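Local coordinates for malonyl acyl carrier protein transacylase (Streptococcus pneumoniae, PDB 3IM8) that probably transfers the malonyl group from malonyl-CoA to holo-acyl carrier protein, supplying malonyl-ACP for fatty acid synthesis, at residues V112-R115 with G116-E120; L55-T58 with R59-Q62; I240-L243 with L244-V248. All blocks are in the same frame, centred on the assembly; numbering follows the deposited sequence.

Contact 1: residues V112-R115 with G116-E120; sequences VAKR and GAYME. With ACT (acetate ion), chain B.
R115 and M119, one helical turn apart, meet with sulfur over guanidinium. M119 SD sits 3.4 Å from R115 CZ, above the centre of the flat group. The two chains slant across one another: R115 runs fully extended from CG to NE, with CG opposite the backbone N (chi1 -178°), whereas M119 bends at its last torsion (chi3 64°) and turns CE toward the acetate. While the sulfur takes one face, the acetate comes to the edge, near the plane, where R115 NH1 donates to ACT OXT over 3.2 Å at 159°. Q62 OE1 also accepts from NH1, and NH2 bonds to S90 OG and Q247 OE1, so several partners fix the rotation of the group. Because S90 and H199, the predicted catalytic pair, hold the same acetate, this arginine lies in the active-site pocket; its position is consistent with receiving a substrate carboxylate.

K114 and Y118 instead run alongside each other in the same direction. The carbonyl K114 O lies over one face of the Y118 ring, toward the rim, 3.3 Å from Y118 CG, while Y118 OH bonds to T213. Ordinary i to i+4 bonds, such as Y118 N to K114 O at 2.9 Å, hold the backbone. Helix 105-122 packs V112 against helices 58-78 and 92-99, while K114 and Y118 touch helix 204-215.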
# COMPACT_ATOMS: atom_id res chain seq x y z
N VAL A 112 1.82 4.36 -11.99
CA VAL A 112 0.86 3.49 -11.27
C VAL A 112 -0.37 3.12 -12.13
O VAL A 112 -0.93 2.05 -11.92
CB VAL A 112 0.43 3.98 -9.79
CG1 VAL A 112 1.72 4.16 -8.86
CG2 VAL A 112 -0.39 5.25 -9.84
N ALA A 113 -0.76 3.97 -13.09
CA ALA A 113 -1.79 3.57 -14.07
C ALA A 113 -1.35 2.34 -14.83
O ALA A 113 -2.16 1.45 -15.07
CB ALA A 113 -2.10 4.67 -15.02
N LYS A 114 -0.06 2.27 -15.18
CA LYS A 114 0.52 1.11 -15.86
C LYS A 114 0.64 -0.08 -14.92
O LYS A 114 0.17 -1.18 -15.28
CB LYS A 114 1.86 1.48 -16.48
CG LYS A 114 1.70 2.11 -17.88
CD LYS A 114 3.03 2.72 -18.33
CE LYS A 114 3.04 3.26 -19.77
NZ LYS A 114 2.92 2.13 -20.77
N ARG A 115 1.19 0.15 -13.71
CA ARG A 115 1.29 -0.86 -12.66
C ARG A 115 -0.06 -1.52 -12.42
O ARG A 115 -0.14 -2.76 -12.32
CB ARG A 115 1.79 -0.27 -11.32
CG ARG A 115 1.95 -1.29 -10.24
CD ARG A 115 2.51 -0.67 -8.95
NE ARG A 115 2.71 -1.60 -7.81
CZ ARG A 115 1.83 -1.86 -6.84
NH1 ARG A 115 0.59 -1.37 -6.88
NH2 ARG A 115 2.17 -2.66 -5.84
N GLY A 116 -1.10 -0.69 -12.26
CA GLY A 116 -2.49 -1.21 -12.02
C GLY A 116 -2.97 -2.15 -13.13
O GLY A 116 -3.41 -3.28 -12.87
N ALA A 117 -2.85 -1.65 -14.37
CA ALA A 117 -3.12 -2.43 -15.58
C ALA A 117 -2.40 -3.76 -15.54
O ALA A 117 -3.07 -4.78 -15.61
CB ALA A 117 -2.76 -1.62 -16.86
N TYR A 118 -1.06 -3.76 -15.36
CA TYR A 118 -0.28 -5.02 -15.40
C TYR A 118 -0.72 -5.99 -14.34
O TYR A 118 -0.76 -7.18 -14.59
CB TYR A 118 1.22 -4.81 -15.24
CG TYR A 118 1.87 -3.86 -16.24
CD1 TYR A 118 2.95 -3.05 -15.86
CD2 TYR A 118 1.40 -3.75 -17.57
CE1 TYR A 118 3.55 -2.17 -16.75
CE2 TYR A 118 2.02 -2.87 -18.50
CZ TYR A 118 3.09 -2.09 -18.06
OH TYR A 118 3.73 -1.22 -18.90
N MET A 119 -1.02 -5.48 -13.13
CA MET A 119 -1.45 -6.32 -11.99
C MET A 119 -2.82 -6.95 -12.25
O MET A 119 -3.01 -8.13 -11.97
CB MET A 119 -1.44 -5.53 -10.67
CG MET A 119 -0.02 -5.21 -10.21
SD MET A 119 0.21 -4.30 -8.66
CE MET A 119 -0.45 -5.42 -7.44
N GLU A 120 -3.75 -6.13 -12.74
CA GLU A 120 -5.13 -6.54 -13.08
C GLU A 120 -5.16 -7.64 -14.15
O GLU A 120 -5.86 -8.64 -14.00
CB GLU A 120 -5.95 -5.30 -13.53
CG GLU A 120 -7.46 -5.52 -13.87
CD GLU A 120 -8.34 -4.18 -13.84
OE1 GLU A 120 -7.89 -3.07 -14.30
OE2 GLU A 120 -9.50 -4.28 -13.35
C ACT B . -1.85 -3.80 -4.07
O ACT B . -0.99 -4.70 -3.73
OXT ACT B . -1.53 -2.77 -4.89
CH3 ACT B . -3.19 -4.09 -3.43

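Contact 2: residues L55-T58 with R59-Q62; sequences LNQT and RYTQ
L55 presents its carbonyl to the hydroxyl of T61 at the N-terminal end of helix 58-78, where the loop after helix 52-55 turns into the next helix and Q57 takes the N-cap position. T61 OG1 donates to L55 O at 2.6 Å, with the donor tilted from the carbonyl plane. The T61 rotamer explains this: OG1 lies opposite its own carbonyl carbon (chi1 -48°), pointing back toward the incoming loop. The L55 side chain itself packs on L47 and I48 of helix 44-50.

N56 adds a water-mediated link, since one water donates both to N56 O and, over 2.8 Å, to T61 OG1. The hydroxyl therefore gives one bond and accepts another, tied directly to L55 O at the end of helix 52-55 and, through the water, to N56 O. The N56 amide reaches Q14.

Q57 O receives two backbone donors. Y60 N approaches at 2.6 Å, tilted only 16° from the carbonyl plane, whereas T61 N stands well above that plane at 3.0 Å. The Q57 side chain, extended beyond CG, runs beside Y60 in the same direction and sets OE1 at the ring edge, 3.8 Å from Y60 CE2, with amide and ring planes 57° apart.

T58 begins the helix proper, its O accepting from Q62 N over 3.1 Å. Its side chain lies beside that of Q62, whose amide is held by Q11 through NE2 and by R115 through OE1. T58 CG2, opposite the backbone N, comes within 3.4 Å of Q62 NE2.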
# COMPACT_ATOMS: atom_id res chain seq x y z
N LEU A 55 -13.79 3.09 -10.05
CA LEU A 55 -12.98 3.44 -8.88
C LEU A 55 -12.41 2.15 -8.24
O LEU A 55 -11.27 2.16 -7.74
CB LEU A 55 -13.77 4.29 -7.85
CG LEU A 55 -13.09 4.73 -6.51
CD1 LEU A 55 -11.77 5.58 -6.70
CD2 LEU A 55 -14.01 5.43 -5.54
N ASN A 56 -13.22 1.08 -8.26
CA ASN A 56 -12.87 -0.23 -7.70
C ASN A 56 -12.14 -1.15 -8.69
O ASN A 56 -11.81 -2.28 -8.34
CB ASN A 56 -14.15 -0.93 -7.15
CG ASN A 56 -14.67 -0.27 -5.87
OD1 ASN A 56 -13.89 0.29 -5.10
ND2 ASN A 56 -15.98 -0.33 -5.65
N GLN A 57 -11.91 -0.67 -9.93
CA GLN A 57 -11.07 -1.37 -10.94
C GLN A 57 -9.58 -0.96 -10.87
O GLN A 57 -9.22 0.16 -11.20
CB GLN A 57 -11.57 -1.15 -12.37
CG GLN A 57 -12.96 -1.77 -12.63
CD GLN A 57 -13.53 -1.36 -14.00
OE1 GLN A 57 -12.75 -1.18 -14.97
NE2 GLN A 57 -14.90 -1.17 -14.09
N THR A 58 -8.74 -1.94 -10.52
CA THR A 58 -7.32 -1.77 -10.23
C THR A 58 -6.59 -0.70 -11.06
O THR A 58 -5.85 0.13 -10.48
CB THR A 58 -6.59 -3.17 -10.22
OG1 THR A 58 -7.34 -4.09 -9.42
CG2 THR A 58 -5.17 -3.05 -9.61
N ARG A 59 -6.76 -0.69 -12.37
CA ARG A 59 -6.05 0.27 -13.22
C ARG A 59 -6.46 1.74 -12.92
O ARG A 59 -5.69 2.65 -13.20
CB ARG A 59 -6.21 -0.04 -14.72
CG ARG A 59 -7.62 0.33 -15.28
CD ARG A 59 -7.57 0.87 -16.69
NE ARG A 59 -6.92 -0.01 -17.68
CZ ARG A 59 -7.19 -1.30 -17.86
NH1 ARG A 59 -8.11 -1.92 -17.10
NH2 ARG A 59 -6.53 -1.97 -18.79
N TYR A 60 -7.66 1.95 -12.36
CA TYR A 60 -8.09 3.30 -11.93
C TYR A 60 -7.92 3.50 -10.41
O TYR A 60 -7.64 4.60 -9.95
CB TYR A 60 -9.54 3.61 -12.32
CG TYR A 60 -9.80 3.38 -13.78
CD1 TYR A 60 -9.16 4.14 -14.74
CD2 TYR A 60 -10.67 2.36 -14.20
CE1 TYR A 60 -9.39 3.93 -16.07
CE2 TYR A 60 -10.90 2.14 -15.53
CZ TYR A 60 -10.25 2.93 -16.47
OH TYR A 60 -10.45 2.70 -17.81
N THR A 61 -8.11 2.45 -9.63
CA THR A 61 -7.89 2.57 -8.20
C THR A 61 -6.50 3.10 -7.86
O THR A 61 -6.33 3.95 -6.94
CB THR A 61 -8.02 1.22 -7.53
OG1 THR A 61 -9.23 0.60 -8.00
CG2 THR A 61 -8.09 1.38 -6.02
N GLN A 62 -5.49 2.55 -8.54
CA GLN A 62 -4.11 2.88 -8.15
C GLN A 62 -3.80 4.36 -8.32
O GLN A 62 -3.37 5.00 -7.37
CB GLN A 62 -3.09 1.94 -8.81
CG GLN A 62 -3.28 0.46 -8.31
CD GLN A 62 -2.07 -0.43 -8.58
OE1 GLN A 62 -0.98 0.05 -8.93
NE2 GLN A 62 -2.27 -1.73 -8.45
O HOH W 1 -9.11 -1.99 -6.86

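Contact 3: residues I240-L243 with L244-V248; sequences IAQL and LTRQV
Helix 240-247 of the acyltransferase domain carries this contact, and its last turn lies beside the predicted active site. Toward its start I240 and L244 lie side by side on the buried flank. Methyl I240 CG2 meets L244 CD1 at 3.5 Å, closer than carbon atoms usually pack. Both branches run the same way, and L244 continues into the side of helix 92-99. Beneath them the backbone makes the usual i to i+4 bond, L244 N to I240 O at 2.8 Å.

On another side Q242 and R246 cross at a slant, their amide and guanidinium planes 37° apart. A bend in the glutamine at chi2 (-102°) leaves Q242 NE2 3.6 Å from R246 NE, a packing approach oblique to the guanidinium. This glutamine is exposed and also touches a crystal neighbour, and its bend need not be due to the arginine alone. The charge of R246 is instead paired with E250 through NH1. L243 also leans against this group: its methyl CD2 lies 3.4 Å from R246 NH2, again obliquely.

One turn after L243, Q247 lies beside the predicted active site, and its backbone N donates to L243 O over 2.8 Å. Its NE2 bonds to S90 O, while Q247 O accepts from ND1 of H199, an arrangement consistent with orienting H199, the predicted catalytic histidine.

T245 turns its hydroxyl back along its own helix, with OG1 opposite the carbonyl carbon and beside the backbone N (chi1 -70°). Both donors of the residue consequently converge on one acceptor. A241 O is gripped twice from opposite faces of its carbonyl plane, by T245 N and by T245 OG1, each at 2.8 Å.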
# COMPACT_ATOMS: atom_id res chain seq x y z
N ILE A 240 15.82 1.41 -6.09
CA ILE A 240 14.35 1.59 -6.28
C ILE A 240 13.68 0.65 -7.35
O ILE A 240 12.75 -0.07 -7.03
CB ILE A 240 14.00 3.08 -6.55
CG1 ILE A 240 14.50 3.98 -5.41
CG2 ILE A 240 12.48 3.30 -6.81
CD1 ILE A 240 14.71 5.41 -5.85
N ALA A 241 14.11 0.69 -8.61
CA ALA A 241 13.37 -0.03 -9.67
C ALA A 241 13.42 -1.54 -9.49
O ALA A 241 12.42 -2.24 -9.71
CB ALA A 241 13.93 0.30 -10.95
N GLN A 242 14.59 -2.03 -9.06
CA GLN A 242 14.78 -3.45 -8.77
C GLN A 242 13.81 -3.85 -7.65
O GLN A 242 13.23 -4.93 -7.68
CB GLN A 242 16.23 -3.72 -8.30
CG GLN A 242 16.73 -5.16 -8.53
CD GLN A 242 16.73 -6.11 -7.29
OE1 GLN A 242 16.70 -5.67 -6.13
NE2 GLN A 242 16.80 -7.44 -7.57
N LEU A 243 13.67 -2.97 -6.66
CA LEU A 243 12.82 -3.27 -5.51
C LEU A 243 11.33 -3.18 -5.86
O LEU A 243 10.53 -3.99 -5.40
CB LEU A 243 13.21 -2.37 -4.32
CG LEU A 243 14.52 -2.71 -3.60
CD1 LEU A 243 15.02 -1.60 -2.61
CD2 LEU A 243 14.48 -4.04 -2.85
N LEU A 244 10.95 -2.19 -6.69
CA LEU A 244 9.56 -2.06 -7.09
C LEU A 244 9.16 -3.21 -8.02
O LEU A 244 8.03 -3.71 -7.98
CB LEU A 244 9.32 -0.70 -7.74
CG LEU A 244 9.46 0.44 -6.73
CD1 LEU A 244 9.45 1.69 -7.50
CD2 LEU A 244 8.38 0.41 -5.63
N THR A 245 10.11 -3.62 -8.86
CA THR A 245 9.96 -4.81 -9.65
C THR A 245 9.60 -6.02 -8.81
O THR A 245 8.64 -6.68 -9.13
CB THR A 245 11.20 -5.05 -10.48
OG1 THR A 245 11.24 -4.05 -11.49
CG2 THR A 245 11.16 -6.45 -11.12
N ARG A 246 10.34 -6.29 -7.74
CA ARG A 246 10.05 -7.44 -6.84
C ARG A 246 8.83 -7.24 -5.95
O ARG A 246 8.14 -8.21 -5.62
CB ARG A 246 11.27 -7.82 -6.01
CG ARG A 246 12.45 -8.31 -6.90
CD ARG A 246 13.49 -9.04 -6.10
NE ARG A 246 14.17 -8.15 -5.17
CZ ARG A 246 14.22 -8.31 -3.84
NH1 ARG A 246 13.63 -9.31 -3.22
NH2 ARG A 246 14.90 -7.44 -3.12
N GLN A 247 8.57 -5.99 -5.56
CA GLN A 247 7.48 -5.70 -4.63
C GLN A 247 6.14 -6.34 -5.02
O GLN A 247 5.44 -6.82 -4.12
CB GLN A 247 7.30 -4.19 -4.44
CG GLN A 247 6.30 -3.79 -3.39
CD GLN A 247 5.42 -2.61 -3.88
OE1 GLN A 247 4.99 -2.58 -5.05
NE2 GLN A 247 5.16 -1.65 -3.00
N VAL A 248 5.81 -6.35 -6.31
CA VAL A 248 4.50 -6.87 -6.81
C VAL A 248 4.38 -8.41 -6.68
O VAL A 248 3.29 -8.97 -6.60
CB VAL A 248 4.09 -6.30 -8.25
CG1 VAL A 248 3.93 -4.78 -8.25
CG2 VAL A 248 5.07 -6.70 -9.34

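In the fold
Followed from the N terminus, the three contacts come in series, none nested in or crossing another. Contact 2 closes the turn from helix 52-55 into helix 58-78; contact 1 spans successive turns inside helix 105-122; contact 3 runs along helix 240-247 to the loop beyond. Contacts 1 and 2, with centres about 9 Å apart, are also joined by a salt bridge between E120 and R59. Contact 3 meets contact 1, about 14 Å away between centres, where V248 packs on R115 and M119. Contacts 2 and 3 do not touch, their nearest atoms about 7 Å apart, whereas the segments of helix 105-122 touch both of the others beside the predicted S90-H199 site.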